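Local structure of siderophore biosynthesis lipase/esterase, putative (Aspergillus fumigatus, 6GUP) at residues T22-E27 / D47-T52; A56-A61 / N343-Y348; K116-G121 / S350-A355; A160-P165 / D250-D255; E259-T264 / S300-A305. The protein acts as a homodimeric alpha/beta-hydrolase that cleaves the ester bonds of the fungal siderophore fusarinine C but not those of triacetylfusarinine C. One frame throughout, in Å; residues are numbered along the deposited sequence.

The five contacts run across one alpha/beta-hydrolase core. Interactions 2 and 3 share helix 335-353 and lie about 12 Å apart between centres, joined where V345 CG2 meets M120 CE at 3.9 Å. Interactions 3 and 4 use neighbouring parallel strands, with G121 O probably hydrogen-bonded to Q163 N at 2.8 Å; G121 begins a GxSxG pattern consistent with a nucleophile elbow at S123, probably partnered by H327 and D286. M162 and P165 of interaction 4 lie near this probable active site without touching it. Interaction 5, about 11 Å from interaction 4 between centres, touches it chiefly where W302 meets P165 and F252. Interaction 1 stands at the dimer interface, about 31 Å from interaction 5 between centres.

Interaction 1. Residues T22-E27 / D47-T52; sequences TLVTFE and DGLATT
F26 and L49 hold the nearest pair of CA atoms of the two segments, with 7.3 Å between F26 CA and L49 CA. The 22-27 side is extended and enters strand 24-28; the 47-52 side folds into a type II' turn from D47 to A50, closed by A50 N bonding to D47 O at 3.2 Å. G48 takes the first inner corner of that turn with a positive phi of 74°, and L49 takes the second, pointing its side chain at the strand. F26 points toward the turn and V24 flanks it, whereas T25 points away and bonds through OG1 to T71 O of strand 67-72. L49 comes down with its forked end: CD1 reaches V24 CG2 at 4.2 Å and F26 CB at 4.0 Å, while CD2 sits 4.1 Å from F26 CB. Because CG of F26 stands anti to its own N (chi1 173°), the ring swings off and leaves CB for the leucine to touch; Y28 meets that ring edge-to-face. The second subunit covers the same region, its A50 packing on V24 and its L16 on F26. The contact is apolar packing of buried methyls and a methylene at ordinary distances, so L49 of the turn rests on V24 and F26 next to the subunit interface without any directional bond.

Interaction 2. Residues A56-A61 / N343-Y348; sequences ADLAHA and NKVLGY
No flat group enters the contact of L58 and A61 with V345 and L346, where aliphatic carbons meet directly. The ring of Y348 instead leaves helix 335-353 toward the sheet: V118 packs against it, and its OH bonds to K277 O and to A160 N. Helices 56-61 and 343-348 cross at -42°, their axes 10.5 Å apart at closest approach. Between the helices L346 places its fork, which straddles the A61 methyl: CD1 and CD2 of L346 each lie 3.9 Å from A61 CB. CD2 also approaches the carbonyl oxygen A61 O at 3.7 Å, a contact of methyl and oxygen without a hydrogen bond. With its fork against A61, L346 has chi1 at -91°, well off a staggered position and so somewhat strained. L58 works further in. Its CD1 touches V345 CG1 at 3.8 Å, the two side chains meeting at about a right angle, and the same methyl passes L346 CD1 at 4.1 Å, here with the side chains running in opposite senses. Both helices lie over one face of the central sheet: helix 55-61 belongs to the beta-alpha-beta crossover joining parallel strands 37-42 and 67-72, and L58 rests on L69 while V345 rests on M120. The salt bridge from D57 OD2 to R338 NE ties the same two helices once more. Between the segments themselves the chemistry is nonpolar, so the two helices meet here through shape-fitted apolar packing without directional bonds, and the charged link lies outside the leucine cluster.

Interaction 3. Residues K116-G121 / S350-A355; sequences KIVLMG and SALVKA
S350 O, in the last turn that brings L352 against K116 and V118, accepts K354 N at 3.1 Å and V353 N weakly. This turn ends the C-terminal helix 335-353, which packs over strand 117-122 of the alpha/beta-hydrolase sheet. K116 CE comes to 3.5 Å from L352 O and K116 CD to 3.9 Å, carbon contacts rather than hydrogen bonds. K116 sits just before the strand and lays its chain obliquely across the leucine, with CD 3.8 Å from L352 CG. The chain runs nearly straight until chi4 (-75°), where the bend turns the ammonium away from the line of the methylenes. Beyond the helix end, K354 forms an inverse gamma turn, and the C-terminal A355 comes near the lysine but is poorly ordered, so little should be read into it. W67 of strand 67-72, one strand beyond 37-42, packs against K116, V118 and L352 together, adding an indole to the aliphatic group. Two residues further along the strand, V118 also points at the helix. L352 places CG anti to its N (chi1 -169°), which carries its branches down to the sheet. There V118 CG2 and L352 CD2 press together at 3.4 Å, tighter than usual for two methyls.

Interaction 4. Residues A160-P165 / D250-D255; sequences AIMQAP and DLFSSD
Just before F252, the residue that meets P165 and M162, segment 250-255 places L251. L251 packs on T264 and also serves F252 next door: its CB stands 3.9 Å above the plane of the phenyl ring, over the centre. The opposite face of F252 is taken by P165, whose CB sits 3.6 Å from the ring centroid and just 4° off the normal, a well-centred CH-pi contact. The ring is thus clamped between two methylene carbons, one from its own segment and one from across. F252 CB itself lies 3.7 Å from P165 O. M162 comes in obliquely, its SD 4.0 Å from F252 CZ and 5.1 Å from the ring centroid, 65° off the normal; this is a Met-aromatic contact, and the bend at chi3 (-72°) brings CE to 4.1 Å from F252 CE1. M162 lies on strand 159-163 of the alpha/beta-hydrolase sheet and P165 just after it, where the helical insertion leading to strand 278-283 begins; segment 250-255 is a loop of that insertion folding back onto its root. Helix 125-134 adds Q127 and L130 against the phenyl. Past F252, S253 OG bonds to S167 OG, S254 OG to E170 OE2, and D255 OD1 makes a salt bridge with R169 of helix 168-178.

Interaction 5. Residues E259-T264 / S300-A305; sequences EQLGKT and SRWRNA
L261 points toward helix 295-307 and divides its side chain among three partners, R301, W302 and A305. Its CD1 lies over one face of the R301 guanidinium, 3.6 Å above the plane and displaced toward the rim, with NH2 at 3.8 Å; the two side chains cross at about a right angle. R301 folds back to offer that face through a bend at chi3 (71°), and its NH2 is held by a hydrogen bond to L256 O, which helps orient the guanidinium beside the leucine. The second methyl goes to the indole: L261 CD2 is 3.7 Å from W302 CD1 and 3.8 Å from W302 NE1, approaching obliquely. Helix 295-307 is the connecting helix of the beta-alpha-beta crossover between parallel strands 278-283 and 320-322 of the alpha/beta-hydrolase sheet, while helix 258-262 comes from the insertion preceding strand 278-283. W302 continues inward from there, stacking with F265 and meeting F252 and F282 at steep angles. One turn along from R301, A305 faces the leucine's base, where A305 CB and L261 CB meet at 3.7 Å.

Interaction 1. Residues T22-E27 / D47-T52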
# COMPACT_ATOMS: atom_id res chain seq x y z
N THR A 22 1.98 8.68 -7.51
CA THR A 22 1.90 7.28 -7.06
C THR A 22 1.49 7.13 -5.58
O THR A 22 0.83 6.14 -5.23
CB THR A 22 3.26 6.58 -7.26
OG1 THR A 22 3.69 6.74 -8.62
CG2 THR A 22 3.18 5.08 -6.94
N LEU A 23 1.87 8.09 -4.73
CA LEU A 23 1.76 7.93 -3.28
C LEU A 23 0.69 8.83 -2.67
O LEU A 23 0.49 9.96 -3.11
CB LEU A 23 3.12 8.21 -2.63
CG LEU A 23 4.28 7.35 -3.14
CD1 LEU A 23 5.63 7.88 -2.68
CD2 LEU A 23 4.11 5.89 -2.73
N VAL A 24 0.01 8.31 -1.64
CA VAL A 24 -1.13 8.99 -1.01
C VAL A 24 -0.94 9.21 0.48
O VAL A 24 -0.16 8.51 1.13
CB VAL A 24 -2.47 8.22 -1.23
CG1 VAL A 24 -2.83 8.18 -2.70
CG2 VAL A 24 -2.43 6.81 -0.65
N THR A 25 -1.65 10.20 1.00
CA THR A 25 -1.76 10.42 2.44
C THR A 25 -3.23 10.66 2.80
O THR A 25 -3.92 11.44 2.14
CB THR A 25 -0.84 11.57 2.94
OG1 THR A 25 -0.99 11.74 4.35
CG2 THR A 25 -1.14 12.90 2.24
N PHE A 26 -3.70 9.95 3.83
CA PHE A 26 -5.09 10.02 4.28
C PHE A 26 -5.21 10.93 5.50
O PHE A 26 -4.61 10.64 6.54
CB PHE A 26 -5.63 8.63 4.60
CG PHE A 26 -7.00 8.64 5.22
CD1 PHE A 26 -8.13 8.95 4.46
CD2 PHE A 26 -7.17 8.35 6.57
CE1 PHE A 26 -9.39 8.96 5.03
CE2 PHE A 26 -8.44 8.36 7.15
CZ PHE A 26 -9.55 8.67 6.37
N GLU A 27 -6.01 11.99 5.37
CA GLU A 27 -6.26 12.93 6.46
C GLU A 27 -7.55 12.54 7.17
O GLU A 27 -8.59 12.43 6.54
CB GLU A 27 -6.41 14.35 5.89
CG GLU A 27 -6.58 15.44 6.94
CD GLU A 27 -6.76 16.83 6.35
OE1 GLU A 27 -7.03 16.95 5.13
OE2 GLU A 27 -6.65 17.81 7.11
N ASP A 47 2.99 -1.17 6.38
CA ASP A 47 1.64 -0.86 6.87
C ASP A 47 0.82 -0.08 5.84
O ASP A 47 -0.29 -0.49 5.49
CB ASP A 47 1.69 -0.06 8.19
CG ASP A 47 2.12 -0.91 9.38
OD1 ASP A 47 2.59 -2.05 9.19
OD2 ASP A 47 1.98 -0.42 10.52
N GLY A 48 1.37 1.03 5.36
CA GLY A 48 0.63 1.94 4.47
C GLY A 48 -0.40 2.72 5.27
O GLY A 48 -0.06 3.33 6.29
N LEU A 49 -1.66 2.68 4.82
CA LEU A 49 -2.78 3.26 5.58
C LEU A 49 -3.47 2.25 6.51
O LEU A 49 -4.44 2.60 7.18
CB LEU A 49 -3.83 3.84 4.61
CG LEU A 49 -3.35 4.76 3.49
CD1 LEU A 49 -4.54 5.25 2.69
CD2 LEU A 49 -2.55 5.94 4.02
N ALA A 50 -2.95 1.02 6.58
CA ALA A 50 -3.63 -0.09 7.27
C ALA A 50 -3.32 -0.25 8.76
O ALA A 50 -3.77 -1.21 9.38
CB ALA A 50 -3.34 -1.39 6.54
N THR A 51 -2.55 0.68 9.35
CA THR A 51 -2.29 0.66 10.79
C THR A 51 -3.61 0.83 11.55
O THR A 51 -4.42 1.68 11.19
CB THR A 51 -1.33 1.79 11.22
OG1 THR A 51 -0.14 1.74 10.44
CG2 THR A 51 -0.97 1.67 12.71
N THR A 52 -3.81 0.01 12.58
CA THR A 52 -4.96 0.15 13.48
C THR A 52 -4.48 0.67 14.83
O THR A 52 -4.33 1.88 15.00
CB THR A 52 -5.74 -1.18 13.61
OG1 THR A 52 -4.83 -2.27 13.80
CG2 THR A 52 -6.58 -1.42 12.37

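Interaction 2. Residues A56-A61 / N343-Y348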
# COMPACT_ATOMS: atom_id res chain seq x y z
N ALA A 56 -7.53 5.21 15.73
CA ALA A 56 -8.94 5.63 15.79
C ALA A 56 -9.21 6.50 17.02
O ALA A 56 -9.87 7.53 16.91
CB ALA A 56 -9.86 4.42 15.79
N ASP A 57 -8.71 6.07 18.18
CA ASP A 57 -8.85 6.83 19.43
C ASP A 57 -8.12 8.17 19.37
O ASP A 57 -8.61 9.16 19.92
CB ASP A 57 -8.33 6.01 20.63
CG ASP A 57 -9.19 4.78 20.92
OD1 ASP A 57 -10.28 4.63 20.34
OD2 ASP A 57 -8.76 3.95 21.76
N LEU A 58 -6.96 8.20 18.72
CA LEU A 58 -6.20 9.44 18.52
C LEU A 58 -6.96 10.42 17.63
O LEU A 58 -7.06 11.60 17.96
CB LEU A 58 -4.81 9.14 17.93
CG LEU A 58 -3.87 10.32 17.64
CD1 LEU A 58 -3.65 11.19 18.86
CD2 LEU A 58 -2.54 9.80 17.11
N ALA A 59 -7.49 9.93 16.51
CA ALA A 59 -8.31 10.75 15.60
C ALA A 59 -9.56 11.30 16.30
O ALA A 59 -9.91 12.47 16.10
CB ALA A 59 -8.71 9.94 14.37
N HIS A 60 -10.21 10.47 17.11
CA HIS A 60 -11.36 10.88 17.92
C HIS A 60 -11.00 11.98 18.93
O HIS A 60 -11.76 12.92 19.12
CB HIS A 60 -11.97 9.67 18.64
CG HIS A 60 -13.18 9.99 19.46
ND1 HIS A 60 -14.29 10.62 18.94
CD2 HIS A 60 -13.46 9.76 20.77
CE1 HIS A 60 -15.20 10.78 19.89
NE2 HIS A 60 -14.72 10.26 21.01
N ALA A 61 -9.83 11.84 19.56
CA ALA A 61 -9.34 12.82 20.54
C ALA A 61 -8.90 14.15 19.91
O ALA A 61 -9.02 15.20 20.54
CB ALA A 61 -8.20 12.23 21.35
N ASN A 343 -3.59 10.62 25.55
CA ASN A 343 -3.50 11.82 26.40
C ASN A 343 -2.10 12.43 26.45
O ASN A 343 -1.97 13.65 26.50
CB ASN A 343 -4.01 11.53 27.83
CG ASN A 343 -5.52 11.53 27.93
OD1 ASN A 343 -6.20 12.42 27.42
ND2 ASN A 343 -6.07 10.53 28.61
N LYS A 344 -1.06 11.59 26.42
CA LYS A 344 0.32 12.08 26.35
C LYS A 344 0.61 12.79 25.03
O LYS A 344 1.35 13.78 25.00
CB LYS A 344 1.34 10.95 26.56
CG LYS A 344 1.34 10.25 27.92
CD LYS A 344 1.32 11.19 29.12
CE LYS A 344 -0.09 11.37 29.68
NZ LYS A 344 -0.12 12.26 30.87
N VAL A 345 0.05 12.27 23.93
CA VAL A 345 0.20 12.90 22.61
C VAL A 345 -0.49 14.27 22.58
O VAL A 345 0.11 15.24 22.13
CB VAL A 345 -0.33 11.99 21.47
CG1 VAL A 345 -0.38 12.74 20.14
CG2 VAL A 345 0.55 10.75 21.34
N LEU A 346 -1.73 14.33 23.06
CA LEU A 346 -2.47 15.61 23.14
C LEU A 346 -1.78 16.65 24.03
O LEU A 346 -1.77 17.83 23.71
CB LEU A 346 -3.92 15.40 23.60
CG LEU A 346 -4.95 15.18 22.48
CD1 LEU A 346 -4.71 13.89 21.72
CD2 LEU A 346 -6.36 15.21 23.05
N GLY A 347 -1.19 16.19 25.14
CA GLY A 347 -0.41 17.05 26.04
C GLY A 347 0.86 17.59 25.39
O GLY A 347 1.21 18.75 25.58
N TYR A 348 1.54 16.73 24.63
CA TYR A 348 2.70 17.13 23.83
C TYR A 348 2.32 18.18 22.78
O TYR A 348 3.00 19.20 22.64
CB TYR A 348 3.32 15.89 23.15
CG TYR A 348 4.47 16.19 22.22
CD1 TYR A 348 4.25 16.48 20.87
CD2 TYR A 348 5.78 16.17 22.68
CE1 TYR A 348 5.31 16.75 20.01
CE2 TYR A 348 6.85 16.44 21.83
CZ TYR A 348 6.60 16.73 20.50
OH TYR A 348 7.65 17.00 19.66

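Interaction 3. Residues K116-G121 / S350-A355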
# COMPACT_ATOMS: atom_id res chain seq x y z
N LYS A 116 2.02 24.21 12.21
CA LYS A 116 3.05 23.40 12.86
C LYS A 116 2.93 21.97 12.38
O LYS A 116 1.83 21.48 12.13
CB LYS A 116 2.90 23.47 14.38
CG LYS A 116 3.21 24.84 14.95
CD LYS A 116 3.51 24.79 16.44
CE LYS A 116 3.86 26.18 16.97
NZ LYS A 116 5.22 26.63 16.58
N ILE A 117 4.08 21.31 12.25
CA ILE A 117 4.14 19.93 11.77
C ILE A 117 4.89 19.06 12.77
O ILE A 117 5.99 19.40 13.20
CB ILE A 117 4.86 19.79 10.41
CG1 ILE A 117 4.57 20.96 9.45
CG2 ILE A 117 4.51 18.44 9.80
CD1 ILE A 117 3.35 20.80 8.56
N VAL A 118 4.29 17.92 13.10
CA VAL A 118 4.88 16.93 13.99
C VAL A 118 4.91 15.59 13.25
O VAL A 118 3.91 15.20 12.65
CB VAL A 118 4.07 16.79 15.30
CG1 VAL A 118 4.63 15.69 16.19
CG2 VAL A 118 4.05 18.12 16.04
N LEU A 119 6.05 14.91 13.30
CA LEU A 119 6.20 13.59 12.70
C LEU A 119 6.19 12.54 13.81
O LEU A 119 7.04 12.55 14.70
CB LEU A 119 7.51 13.51 11.92
CG LEU A 119 7.71 12.27 11.03
CD1 LEU A 119 6.74 12.27 9.86
CD2 LEU A 119 9.15 12.20 10.54
N MET A 120 5.21 11.64 13.76
CA MET A 120 5.09 10.55 14.73
C MET A 120 5.40 9.22 14.06
O MET A 120 4.87 8.92 12.99
CB MET A 120 3.68 10.53 15.32
CG MET A 120 3.49 9.48 16.41
SD MET A 120 2.03 9.79 17.42
CE MET A 120 2.16 8.45 18.59
N GLY A 121 6.26 8.43 14.71
CA GLY A 121 6.61 7.08 14.25
C GLY A 121 6.02 6.03 15.18
O GLY A 121 6.07 6.18 16.40
N SER A 350 -0.41 20.10 22.77
CA SER A 350 -0.90 21.31 23.46
C SER A 350 0.24 22.25 23.88
O SER A 350 0.14 23.46 23.70
CB SER A 350 -1.73 20.94 24.69
OG SER A 350 -2.87 20.19 24.34
N ALA A 351 1.30 21.67 24.44
CA ALA A 351 2.50 22.43 24.84
C ALA A 351 3.18 23.10 23.65
O ALA A 351 3.78 24.17 23.79
CB ALA A 351 3.48 21.51 25.55
N LEU A 352 3.10 22.46 22.48
CA LEU A 352 3.67 22.98 21.24
C LEU A 352 2.94 24.23 20.74
O LEU A 352 3.58 25.18 20.29
CB LEU A 352 3.69 21.88 20.18
CG LEU A 352 4.46 22.07 18.87
CD1 LEU A 352 5.84 22.68 19.07
CD2 LEU A 352 4.59 20.73 18.15
N VAL A 353 1.60 24.24 20.85
CA VAL A 353 0.79 25.41 20.42
C VAL A 353 0.71 26.55 21.45
O VAL A 353 0.41 27.68 21.07
CB VAL A 353 -0.65 25.02 19.96
CG1 VAL A 353 -0.58 24.15 18.71
CG2 VAL A 353 -1.46 24.34 21.06
N LYS A 354 0.96 26.26 22.73
CA LYS A 354 1.10 27.31 23.74
C LYS A 354 2.47 27.98 23.57
O LYS A 354 3.45 27.59 24.20
CB LYS A 354 0.92 26.76 25.17
CG LYS A 354 -0.53 26.73 25.62
CD LYS A 354 -0.79 25.67 26.68
CE LYS A 354 -2.25 25.68 27.12
NZ LYS A 354 -2.68 24.36 27.66
N ALA A 355 2.50 28.98 22.68
CA ALA A 355 3.72 29.66 22.24
C ALA A 355 4.70 28.70 21.55
O ALA A 355 4.72 28.60 20.32
CB ALA A 355 4.39 30.40 23.40
OXT ALA A 355 5.49 28.00 22.18

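Interaction 4. Residues A160-P165 / D250-D255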
# COMPACT_ATOMS: atom_id res chain seq x y z
N ALA A 160 8.72 15.79 17.09
CA ALA A 160 8.96 14.41 16.68
C ALA A 160 8.62 13.44 17.82
O ALA A 160 9.05 13.63 18.95
CB ALA A 160 10.41 14.23 16.26
N ILE A 161 7.82 12.42 17.50
CA ILE A 161 7.41 11.41 18.47
C ILE A 161 7.79 10.03 17.94
O ILE A 161 7.63 9.76 16.75
CB ILE A 161 5.88 11.47 18.76
CG1 ILE A 161 5.47 12.86 19.25
CG2 ILE A 161 5.48 10.42 19.80
CD1 ILE A 161 3.98 13.12 19.20
N MET A 162 8.31 9.17 18.82
CA MET A 162 8.59 7.77 18.49
C MET A 162 7.89 6.88 19.50
O MET A 162 8.21 6.90 20.69
CB MET A 162 10.10 7.51 18.51
CG MET A 162 10.90 8.39 17.56
SD MET A 162 12.52 7.73 17.14
CE MET A 162 13.42 7.96 18.67
N GLN A 163 6.92 6.10 19.02
CA GLN A 163 6.12 5.21 19.87
C GLN A 163 6.61 3.78 19.71
O GLN A 163 6.59 3.23 18.60
CB GLN A 163 4.64 5.32 19.49
CG GLN A 163 3.69 4.58 20.42
CD GLN A 163 3.48 3.12 20.05
OE1 GLN A 163 3.34 2.78 18.88
NE2 GLN A 163 3.46 2.25 21.06
N ALA A 164 7.05 3.18 20.82
CA ALA A 164 7.62 1.83 20.84
C ALA A 164 8.73 1.60 19.80
O ALA A 164 8.64 0.68 18.98
CB ALA A 164 6.51 0.80 20.69
N PRO A 165 9.79 2.45 19.82
CA PRO A 165 10.95 2.19 18.96
C PRO A 165 11.74 1.00 19.49
O PRO A 165 12.46 1.13 20.49
CB PRO A 165 11.75 3.49 19.03
CG PRO A 165 11.38 4.09 20.34
CD PRO A 165 9.96 3.69 20.60
N ASP A 250 19.14 -1.25 12.61
CA ASP A 250 19.48 -1.42 14.02
C ASP A 250 19.85 -0.09 14.69
O ASP A 250 21.02 0.19 14.97
CB ASP A 250 20.60 -2.46 14.16
CG ASP A 250 20.80 -2.94 15.59
OD1 ASP A 250 19.85 -2.83 16.39
OD2 ASP A 250 21.90 -3.43 15.91
N LEU A 251 18.82 0.73 14.93
CA LEU A 251 18.96 2.03 15.58
C LEU A 251 18.69 1.96 17.09
O LEU A 251 19.21 2.78 17.84
CB LEU A 251 18.01 3.05 14.94
CG LEU A 251 18.25 3.39 13.47
CD1 LEU A 251 17.06 4.12 12.87
CD2 LEU A 251 19.52 4.22 13.29
N PHE A 252 17.87 0.99 17.51
CA PHE A 252 17.30 0.97 18.86
C PHE A 252 17.75 -0.20 19.75
O PHE A 252 17.12 -0.46 20.78
CB PHE A 252 15.76 0.99 18.75
CG PHE A 252 15.23 2.11 17.89
CD1 PHE A 252 15.55 3.43 18.17
CD2 PHE A 252 14.40 1.84 16.80
CE1 PHE A 252 15.07 4.47 17.39
CE2 PHE A 252 13.91 2.87 16.01
CZ PHE A 252 14.24 4.19 16.30
N SER A 253 18.83 -0.89 19.38
CA SER A 253 19.37 -1.98 20.22
C SER A 253 20.00 -1.44 21.50
O SER A 253 20.67 -0.41 21.48
CB SER A 253 20.39 -2.84 19.45
OG SER A 253 19.73 -3.81 18.66
N SER A 254 19.78 -2.16 22.60
CA SER A 254 20.24 -1.74 23.92
C SER A 254 21.75 -1.84 24.14
O SER A 254 22.27 -1.19 25.05
CB SER A 254 19.51 -2.55 25.01
OG SER A 254 19.87 -3.92 24.97
N ASP A 255 22.44 -2.64 23.33
CA ASP A 255 23.90 -2.83 23.46
C ASP A 255 24.74 -1.99 22.48
O ASP A 255 25.94 -2.23 22.34
CB ASP A 255 24.26 -4.32 23.37
CG ASP A 255 23.96 -4.93 22.00
OD1 ASP A 255 23.12 -4.37 21.25
OD2 ASP A 255 24.54 -5.99 21.68

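Interaction 5. Residues E259-T264 / S300-A305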
# COMPACT_ATOMS: atom_id res chain seq x y z
N GLU A 259 29.27 5.92 21.25
CA GLU A 259 29.78 6.39 19.95
C GLU A 259 28.73 6.21 18.86
O GLU A 259 28.50 7.13 18.07
CB GLU A 259 31.07 5.65 19.56
CG GLU A 259 31.94 6.43 18.57
CD GLU A 259 32.66 5.55 17.57
OE1 GLU A 259 33.32 4.58 17.99
OE2 GLU A 259 32.57 5.84 16.35
N GLN A 260 28.10 5.04 18.82
CA GLN A 260 27.07 4.72 17.83
C GLN A 260 25.79 5.55 18.00
O GLN A 260 25.20 5.99 17.01
CB GLN A 260 26.74 3.23 17.85
CG GLN A 260 27.85 2.38 17.23
CD GLN A 260 27.86 0.93 17.71
OE1 GLN A 260 27.16 0.56 18.66
NE2 GLN A 260 28.67 0.11 17.07
N LEU A 261 25.37 5.76 19.25
CA LEU A 261 24.22 6.63 19.55
C LEU A 261 24.50 8.09 19.18
O LEU A 261 23.58 8.82 18.81
CB LEU A 261 23.82 6.53 21.02
CG LEU A 261 23.30 5.18 21.52
CD1 LEU A 261 23.13 5.20 23.03
CD2 LEU A 261 21.99 4.79 20.84
N GLY A 262 25.76 8.51 19.27
CA GLY A 262 26.20 9.82 18.80
C GLY A 262 26.04 10.04 17.30
O GLY A 262 25.84 11.18 16.86
N LYS A 263 26.13 8.96 16.53
CA LYS A 263 25.93 9.00 15.08
C LYS A 263 24.46 9.11 14.65
O LYS A 263 24.19 9.46 13.50
CB LYS A 263 26.55 7.77 14.41
CG LYS A 263 28.02 7.56 14.74
CD LYS A 263 28.78 6.87 13.62
CE LYS A 263 30.20 6.54 14.05
NZ LYS A 263 31.13 6.43 12.89
N THR A 264 23.52 8.79 15.55
CA THR A 264 22.09 8.81 15.24
C THR A 264 21.35 9.85 16.09
O THR A 264 21.03 10.93 15.59
CB THR A 264 21.47 7.41 15.42
OG1 THR A 264 21.70 6.94 16.75
CG2 THR A 264 22.09 6.43 14.42
N SER A 300 17.57 6.83 29.09
CA SER A 300 18.55 7.81 29.60
C SER A 300 19.77 7.92 28.69
O SER A 300 20.31 9.02 28.51
CB SER A 300 18.99 7.45 31.03
OG SER A 300 19.54 6.15 31.09
N ARG A 301 20.21 6.80 28.12
CA ARG A 301 21.31 6.79 27.15
C ARG A 301 20.92 7.49 25.84
O ARG A 301 21.75 8.18 25.24
CB ARG A 301 21.80 5.37 26.89
CG ARG A 301 22.50 4.76 28.10
CD ARG A 301 23.03 3.36 27.80
NE ARG A 301 24.17 3.43 26.89
CZ ARG A 301 24.30 2.79 25.73
NH1 ARG A 301 23.38 1.94 25.27
NH2 ARG A 301 25.41 2.98 25.02
N TRP A 302 19.68 7.30 25.39
CA TRP A 302 19.16 8.05 24.24
C TRP A 302 19.02 9.54 24.55
O TRP A 302 19.35 10.38 23.72
CB TRP A 302 17.81 7.49 23.76
CG TRP A 302 17.86 6.11 23.17
CD1 TRP A 302 18.97 5.36 22.89
CD2 TRP A 302 16.74 5.32 22.77
NE1 TRP A 302 18.61 4.15 22.35
CE2 TRP A 302 17.24 4.10 22.26
CE3 TRP A 302 15.35 5.52 22.79
CZ2 TRP A 302 16.41 3.08 21.79
CZ3 TRP A 302 14.52 4.50 22.32
CH2 TRP A 302 15.05 3.30 21.82
N ARG A 303 18.52 9.86 25.75
CA ARG A 303 18.43 11.25 26.21
C ARG A 303 19.79 11.93 26.20
O ARG A 303 19.95 13.01 25.64
CB ARG A 303 17.80 11.34 27.61
CG ARG A 303 17.85 12.74 28.21
CD ARG A 303 17.00 12.90 29.46
NE ARG A 303 17.03 14.28 29.92
CZ ARG A 303 16.26 14.81 30.87
NH1 ARG A 303 15.34 14.07 31.51
NH2 ARG A 303 16.39 16.09 31.19
N ASN A 304 20.77 11.29 26.84
CA ASN A 304 22.13 11.83 26.95
C ASN A 304 22.84 11.95 25.59
O ASN A 304 23.62 12.88 25.38
CB ASN A 304 22.97 11.01 27.93
CG ASN A 304 22.53 11.18 29.38
OD1 ASN A 304 22.22 12.29 29.82
ND2 ASN A 304 22.51 10.08 30.12
N ALA A 305 22.58 11.00 24.69
CA ALA A 305 23.06 11.09 23.31
C ALA A 305 22.39 12.25 22.56
O ALA A 305 23.07 13.04 21.91
CB ALA A 305 22.84 9.78 22.57